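Local coordinates for protein glutathione S-transferase (PDB 6NV6) that probably conjugates glutathione to electrophilic substrates, as a theta-class glutathione S-transferase from a citrus canker bacterium, at residues A[69-73]-A[95-99]; A[81-85]-A[158-163]. All blocks are in the same frame, centred on the assembly; numbering follows the deposited sequence.

Contact 1: residues A[69-73]-A[95-99]; sequences NAIVR and DRWMD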
ATOM      1  N   ASN A  69       8.814  -1.693  -1.019  1.00 30.38           N
ATOM      2  CA  ASN A  69       8.481  -3.091  -1.260  1.00 36.48           C
ATOM      3  C   ASN A  69       9.609  -4.024  -0.833  1.00 32.35           C
ATOM      4  O   ASN A  69       9.339  -5.148  -0.397  1.00 34.93           O
ATOM      5  CB  ASN A  69       8.119  -3.302  -2.734  1.00 37.37           C
ATOM      6  CG  ASN A  69       6.873  -2.536  -3.154  1.00 25.41           C
ATOM      7  OD1 ASN A  69       6.108  -2.054  -2.316  1.00 28.43           O
ATOM      8  ND2 ASN A  69       6.675  -2.412  -4.456  1.00 19.45           N
ATOM      9  N   ALA A  70      10.865  -3.583  -0.942  1.00 32.05           N
ATOM     10  CA  ALA A  70      11.959  -4.343  -0.351  1.00 34.01           C
ATOM     11  C   ALA A  70      11.812  -4.420   1.167  1.00 33.76           C
ATOM     12  O   ALA A  70      12.028  -5.483   1.767  1.00 33.72           O
ATOM     13  CB  ALA A  70      13.301  -3.722  -0.739  1.00 28.02           C
ATOM     14  N   ILE A  71      11.461  -3.299   1.804  1.00 25.53           N
ATOM     15  CA  ILE A  71      11.213  -3.299   3.240  1.00 31.26           C
ATOM     16  C   ILE A  71      10.129  -4.311   3.584  1.00 35.21           C
ATOM     17  O   ILE A  71      10.231  -5.044   4.577  1.00 37.06           O
ATOM     18  CB  ILE A  71      10.840  -1.883   3.723  1.00 32.13           C
ATOM     19  CG1 ILE A  71      12.026  -0.930   3.550  1.00 34.28           C
ATOM     20  CG2 ILE A  71      10.410  -1.902   5.181  1.00 27.50           C
ATOM     21  CD1 ILE A  71      11.654   0.526   3.655  1.00 34.33           C
ATOM     22  N   VAL A  72       9.083  -4.384   2.762  1.00 29.52           N
ATOM     23  CA  VAL A  72       7.991  -5.309   3.057  1.00 31.21           C
ATOM     24  C   VAL A  72       8.486  -6.739   2.938  1.00 28.96           C
ATOM     25  O   VAL A  72       8.376  -7.536   3.878  1.00 29.60           O
ATOM     26  CB  VAL A  72       6.791  -5.053   2.122  1.00 35.23           C
ATOM     27  CG1 VAL A  72       5.780  -6.206   2.196  1.00 25.51           C
ATOM     28  CG2 VAL A  72       6.121  -3.709   2.441  1.00 26.71           C
ATOM     29  N   ARG A  73       9.054  -7.074   1.776  1.00 36.25           N
ATOM     30  CA  ARG A  73       9.508  -8.436   1.539  1.00 34.97           C
ATOM     31  C   ARG A  73      10.477  -8.875   2.620  1.00 30.56           C
ATOM     32  O   ARG A  73      10.422 -10.016   3.095  1.00 30.77           O
ATOM     33  CB  ARG A  73      10.137  -8.555   0.150  1.00 30.76           C
ATOM     34  CG  ARG A  73       9.098  -8.645  -0.963  1.00 38.56           C
ATOM     35  CD  ARG A  73       9.738  -9.032  -2.291  1.00 43.02           C
ATOM     36  NE  ARG A  73      10.535  -7.923  -2.809  1.00 45.56           N
ATOM     37  CZ  ARG A  73      10.064  -6.999  -3.643  1.00 45.03           C
ATOM     38  NH1 ARG A  73       8.807  -7.061  -4.069  1.00 40.09           N
ATOM     39  NH2 ARG A  73      10.849  -6.010  -4.058  1.00 44.23           N
ATOM     40  N   ASP A  95       3.701 -11.219  -5.862  1.00 33.80           N
ATOM     41  CA  ASP A  95       4.896 -10.465  -6.214  1.00 31.44           C
ATOM     42  C   ASP A  95       4.620  -9.500  -7.356  1.00 35.23           C
ATOM     43  O   ASP A  95       5.061  -8.345  -7.326  1.00 36.72           O
ATOM     44  CB  ASP A  95       6.022 -11.421  -6.588  1.00 32.39           C
ATOM     45  CG  ASP A  95       7.379 -10.889  -6.198  1.00 39.70           C
ATOM     46  OD1 ASP A  95       7.467  -9.723  -5.736  1.00 43.76           O
ATOM     47  OD2 ASP A  95       8.364 -11.632  -6.356  1.00 41.78           O
ATOM     48  N   ARG A  96       3.864  -9.952  -8.359  1.00 32.76           N
ATOM     49  CA  ARG A  96       3.588  -9.131  -9.531  1.00 37.31           C
ATOM     50  C   ARG A  96       2.763  -7.897  -9.186  1.00 37.97           C
ATOM     51  O   ARG A  96       2.861  -6.874  -9.879  1.00 35.16           O
ATOM     52  CB  ARG A  96       2.856  -9.963 -10.576  1.00 39.67           C
ATOM     53  CG  ARG A  96       1.439 -10.261 -10.152  1.00 45.83           C
ATOM     54  CD  ARG A  96       0.659 -10.889 -11.240  1.00 50.82           C
ATOM     55  NE  ARG A  96       1.038 -12.281 -11.378  1.00 52.45           N
ATOM     56  CZ  ARG A  96       0.192 -13.285 -11.225  1.00 57.42           C
ATOM     57  NH1 ARG A  96      -1.076 -13.039 -10.921  1.00 63.87           N
ATOM     58  NH2 ARG A  96       0.618 -14.530 -11.374  1.00 61.43           N
ATOM     59  N   TRP A  97       1.940  -7.969  -8.136  1.00 33.98           N
ATOM     60  CA  TRP A  97       1.135  -6.815  -7.775  1.00 29.61           C
ATOM     61  C   TRP A  97       1.951  -5.841  -6.957  1.00 32.21           C
ATOM     62  O   TRP A  97       1.664  -4.639  -6.957  1.00 34.40           O
ATOM     63  CB  TRP A  97      -0.126  -7.253  -7.035  1.00 29.89           C
ATOM     64  CG  TRP A  97      -1.075  -7.913  -7.971  1.00 34.44           C
ATOM     65  CD1 TRP A  97      -1.339  -9.242  -8.068  1.00 33.13           C
ATOM     66  CD2 TRP A  97      -1.851  -7.272  -8.992  1.00 34.56           C
ATOM     67  NE1 TRP A  97      -2.242  -9.472  -9.078  1.00 28.56           N
ATOM     68  CE2 TRP A  97      -2.573  -8.278  -9.659  1.00 29.69           C
ATOM     69  CE3 TRP A  97      -2.001  -5.941  -9.403  1.00 33.75           C
ATOM     70  CZ2 TRP A  97      -3.442  -8.000 -10.711  1.00 30.89           C
ATOM     71  CZ3 TRP A  97      -2.862  -5.664 -10.450  1.00 35.21           C
ATOM     72  CH2 TRP A  97      -3.575  -6.692 -11.091  1.00 37.06           C
ATOM     73  N   MET A  98       2.997  -6.333  -6.297  1.00 29.79           N
ATOM     74  CA  MET A  98       3.934  -5.427  -5.647  1.00 33.65           C
ATOM     75  C   MET A  98       4.660  -4.571  -6.680  1.00 34.12           C
ATOM     76  O   MET A  98       4.705  -3.341  -6.562  1.00 28.60           O
ATOM     77  CB  MET A  98       4.922  -6.221  -4.801  1.00 30.91           C
ATOM     78  CG  MET A  98       4.266  -7.109  -3.757  1.00 31.02           C
ATOM     79  SD  MET A  98       5.477  -7.931  -2.699  1.00 39.82           S
ATOM     80  CE  MET A  98       5.882  -6.566  -1.591  1.00 31.16           C
ATOM     81  N   ASP A  99       5.223  -5.208  -7.710  1.00 36.08           N
ATOM     82  CA  ASP A  99       5.883  -4.461  -8.778  1.00 32.29           C
ATOM     83  C   ASP A  99       4.901  -3.577  -9.540  1.00 33.57           C
ATOM     84  O   ASP A  99       5.223  -2.435  -9.884  1.00 35.51           O
ATOM     85  CB  ASP A  99       6.564  -5.424  -9.739  1.00 34.41           C
ATOM     86  CG  ASP A  99       7.943  -5.825  -9.285  1.00 41.13           C
ATOM     87  OD1 ASP A  99       8.531  -5.112  -8.441  1.00 35.45           O
ATOM     88  OD2 ASP A  99       8.432  -6.856  -9.786  1.00 42.38           O
TER
HETATM   89  O   HOH W   1       8.211  -4.311  -5.801  1.00 29.07           O
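A single water between N69, R73 and D99 is held by three groups: it accepts from N69 ND2 at 2.8 Å and weakly from R73 NH1, and its oxygen donates to D99 OD1, also at 2.8 Å. It sits in the inter-domain seam of the glutathione transferase fold, where helix 68-79 of the thioredoxin-like domain faces helix 88-118 of the helical domain. The two segments run nearly antiparallel, at 154°, with their axes 11.4 Å apart, and side chains and this one ordered water span the gap. R73 NH1 also reaches D95 OD1 at 3.4 Å, a long salt bridge. Guanidinium and carboxylate of R73 and D95 are turned 56° apart, so the bridge is not a flat two-pronged pairing. N69 O lies over the centre of one guanidinium face, 3.8 Å above its plane. Alongside R73 runs M98 in the opposite direction; the M98 chain bends at its last torsion (chi3 79°), which lays CE against V72 CG1 at 3.8 Å. The N69 amide is used at both ends: ND2 donates to the water, and OD1 accepts from K17 NZ of helix 13-25. The sulfur stays with the arginine: M98 SD lies 3.7 Å from R73 NH1, oblique to the guanidinium plane.

Contact 2: residues A[81-85]-A[158-163]; sequences PALYP and FAMGDI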
ATOM      1  N   PRO A  81       6.597 -15.153   8.597  1.00 54.21           N
ATOM      2  CA  PRO A  81       6.628 -16.132   7.500  1.00 52.29           C
ATOM      3  C   PRO A  81       5.249 -16.542   7.034  1.00 47.73           C
ATOM      4  O   PRO A  81       5.131 -17.142   5.956  1.00 47.54           O
ATOM      5  CB  PRO A  81       7.384 -17.324   8.108  1.00 54.07           C
ATOM      6  CG  PRO A  81       7.870 -16.838   9.491  1.00 54.08           C
ATOM      7  CD  PRO A  81       6.922 -15.770   9.894  1.00 49.92           C
ATOM      8  N   ALA A  82       4.208 -16.250   7.819  1.00 46.78           N
ATOM      9  CA  ALA A  82       2.844 -16.422   7.336  1.00 43.52           C
ATOM     10  C   ALA A  82       2.571 -15.541   6.127  1.00 52.81           C
ATOM     11  O   ALA A  82       1.668 -15.841   5.331  1.00 55.85           O
ATOM     12  CB  ALA A  82       1.847 -16.108   8.454  1.00 42.96           C
ATOM     13  N   LEU A  83       3.340 -14.457   5.971  1.00 43.92           N
ATOM     14  CA  LEU A  83       3.125 -13.479   4.915  1.00 40.23           C
ATOM     15  C   LEU A  83       4.015 -13.683   3.704  1.00 42.75           C
ATOM     16  O   LEU A  83       3.811 -13.006   2.686  1.00 41.51           O
ATOM     17  CB  LEU A  83       3.349 -12.071   5.455  1.00 39.61           C
ATOM     18  CG  LEU A  83       2.232 -11.608   6.378  1.00 47.85           C
ATOM     19  CD1 LEU A  83       2.189 -10.097   6.430  1.00 43.20           C
ATOM     20  CD2 LEU A  83       0.892 -12.195   5.926  1.00 38.88           C
ATOM     21  N   TYR A  84       4.996 -14.580   3.789  1.00 46.57           N
ATOM     22  CA  TYR A  84       5.961 -14.811   2.721  1.00 44.30           C
ATOM     23  C   TYR A  84       5.773 -16.230   2.208  1.00 39.79           C
ATOM     24  O   TYR A  84       6.308 -17.176   2.801  1.00 49.96           O
ATOM     25  CB  TYR A  84       7.387 -14.586   3.237  1.00 43.25           C
ATOM     26  CG  TYR A  84       8.506 -14.837   2.248  1.00 49.78           C
ATOM     27  CD1 TYR A  84       8.988 -16.120   2.027  1.00 50.15           C
ATOM     28  CD2 TYR A  84       9.088 -13.789   1.538  1.00 48.24           C
ATOM     29  CE1 TYR A  84      10.006 -16.360   1.126  1.00 53.23           C
ATOM     30  CE2 TYR A  84      10.122 -14.015   0.636  1.00 45.91           C
ATOM     31  CZ  TYR A  84      10.574 -15.307   0.436  1.00 54.88           C
ATOM     32  OH  TYR A  84      11.592 -15.574  -0.451  1.00 55.17           O
ATOM     33  N   PRO A  85       4.992 -16.437   1.143  1.00 44.42           N
ATOM     34  CA  PRO A  85       4.831 -17.789   0.588  1.00 50.20           C
ATOM     35  C   PRO A  85       6.173 -18.395   0.201  1.00 49.70           C
ATOM     36  O   PRO A  85       6.988 -17.766  -0.483  1.00 44.66           O
ATOM     37  CB  PRO A  85       3.929 -17.572  -0.633  1.00 39.45           C
ATOM     38  CG  PRO A  85       3.256 -16.272  -0.403  1.00 38.08           C
ATOM     39  CD  PRO A  85       4.225 -15.435   0.388  1.00 38.81           C
ATOM     40  N   PHE A 158      -4.351 -13.991   2.151  1.00 32.76           N
ATOM     41  CA  PHE A 158      -3.607 -12.744   2.261  1.00 31.22           C
ATOM     42  C   PHE A 158      -2.116 -13.013   2.495  1.00 29.19           C
ATOM     43  O   PHE A 158      -1.733 -13.968   3.174  1.00 32.20           O
ATOM     44  CB  PHE A 158      -4.218 -11.920   3.401  1.00 28.93           C
ATOM     45  CG  PHE A 158      -3.376 -10.768   3.868  1.00 25.22           C
ATOM     46  CD1 PHE A 158      -2.412 -10.949   4.834  1.00 22.42           C
ATOM     47  CD2 PHE A 158      -3.602  -9.485   3.384  1.00 27.99           C
ATOM     48  CE1 PHE A 158      -1.650  -9.879   5.289  1.00 31.05           C
ATOM     49  CE2 PHE A 158      -2.840  -8.409   3.836  1.00 30.32           C
ATOM     50  CZ  PHE A 158      -1.864  -8.608   4.793  1.00 24.63           C
ATOM     51  N   ALA A 159      -1.271 -12.163   1.925  1.00 27.58           N
ATOM     52  CA  ALA A 159       0.177 -12.237   2.139  1.00 30.93           C
ATOM     53  C   ALA A 159       0.788 -10.899   1.713  1.00 31.12           C
ATOM     54  O   ALA A 159       0.067  -9.944   1.403  1.00 32.39           O
ATOM     55  CB  ALA A 159       0.786 -13.423   1.391  1.00 24.99           C
ATOM     56  N   MET A 160       2.123 -10.836   1.700  1.00 30.92           N
ATOM     57  CA  MET A 160       2.833  -9.586   1.432  1.00 29.77           C
ATOM     58  C   MET A 160       2.398  -8.936   0.128  1.00 36.02           C
ATOM     59  O   MET A 160       2.456  -7.704  -0.002  1.00 30.11           O
ATOM     60  CB  MET A 160       4.332  -9.865   1.391  1.00 29.42           C
ATOM     61  CG  MET A 160       4.690 -10.989   0.409  1.00 44.23           C
ATOM     62  SD  MET A 160       6.457 -11.147   0.111  1.00 43.46           S
ATOM     63  CE  MET A 160       7.008 -10.699   1.734  1.00 41.22           C
ATOM     64  N   GLY A 161       1.980  -9.748  -0.848  1.00 32.17           N
ATOM     65  CA  GLY A 161       1.617  -9.225  -2.148  1.00 28.31           C
ATOM     66  C   GLY A 161       0.453  -8.256  -2.110  1.00 29.62           C
ATOM     67  O   GLY A 161       0.342  -7.384  -2.974  1.00 27.60           O
ATOM     68  N   ASP A 162      -0.420  -8.378  -1.112  1.00 28.18           N
ATOM     69  CA  ASP A 162      -1.542  -7.456  -0.997  1.00 25.96           C
ATOM     70  C   ASP A 162      -1.159  -6.115  -0.380  1.00 27.69           C
ATOM     71  O   ASP A 162      -1.946  -5.160  -0.450  1.00 25.40           O
ATOM     72  CB  ASP A 162      -2.653  -8.083  -0.153  1.00 30.92           C
ATOM     73  CG  ASP A 162      -3.314  -9.253  -0.835  1.00 30.75           C
ATOM     74  OD1 ASP A 162      -2.755 -10.375  -0.785  1.00 30.30           O
ATOM     75  OD2 ASP A 162      -4.405  -9.036  -1.405  1.00 29.25           O
ATOM     76  N   ILE A 163       0.023  -6.016   0.215  1.00 24.07           N
ATOM     77  CA  ILE A 163       0.344  -4.897   1.088  1.00 21.59           C
ATOM     78  C   ILE A 163       0.621  -3.611   0.310  1.00 25.98           C
ATOM     79  O   ILE A 163       0.070  -2.567   0.681  1.00 24.35           O
ATOM     80  CB  ILE A 163       1.505  -5.283   2.009  1.00 24.86           C
ATOM     81  CG1 ILE A 163       1.007  -6.253   3.075  1.00 23.84           C
ATOM     82  CG2 ILE A 163       2.139  -4.051   2.654  1.00 34.37           C
ATOM     83  CD1 ILE A 163       2.101  -6.786   3.971  1.00 28.07           C
TER
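L83 is the apolar centre of this junction between two loops, its forked end reaching F158 and I163 at once. CD2 comes to within 3.5 Å of F158 CE1, approaching the ring obliquely, whereas CD1 meets I163 CD1 at 4.1 Å, the two side chains crossing at about a right angle. E24 and A76, from helices 13-25 and 68-79, also touch L83. Further out, P85 CD packs on the methyl carbon A159 CB at 4.1 Å. On another flank Y84 and M160 lie side by side and point the same way. M160 has CG set between its backbone N and carbonyl carbon (chi1 54°), and its chain bends at the last torsion; CE thereby reaches the edge of the Y84 ring near its plane, 3.7 Å from CD2. The sulfur stands 5.1 Å from the ring centroid, an oblique Met-aromatic contact. The polar edge is backbone to backbone: M160 N donates to L83 O at 2.9 Å, nearly straight at 164°, in the carbonyl plane and on a lone pair. Nearby, D162 binds S154, L153 N and W188, tying the turn to the rest of its domain. Leading into helix 163-174, the segment stands where glutathione transferases carry the N-capping box and hydrophobic staple; the A159 methyl cannot supply the side-chain cap, while F158 and I163 occupy the staple positions.

Contacts 1 and 2 illustrate how a two-domain enzyme can be joined by successive layers of one seam. Their centres lie 10 Å apart, and their segments alternate along the chain. They meet directly: R73 CA packs on M160 CE at 3.4 Å, M98 CG lies 3.8 Å from G161 CA, and V72 CG2 faces I163 CG2 at 4.0 Å. The turn 158-163 therefore packs against the apolar side of contact 1 and also meets the loop 81-85. Contact 1 lies by the N-terminal end of helix 68-79, which in related transferases contributes to the glutathione site; this enzyme was crystallised with glutathione bound.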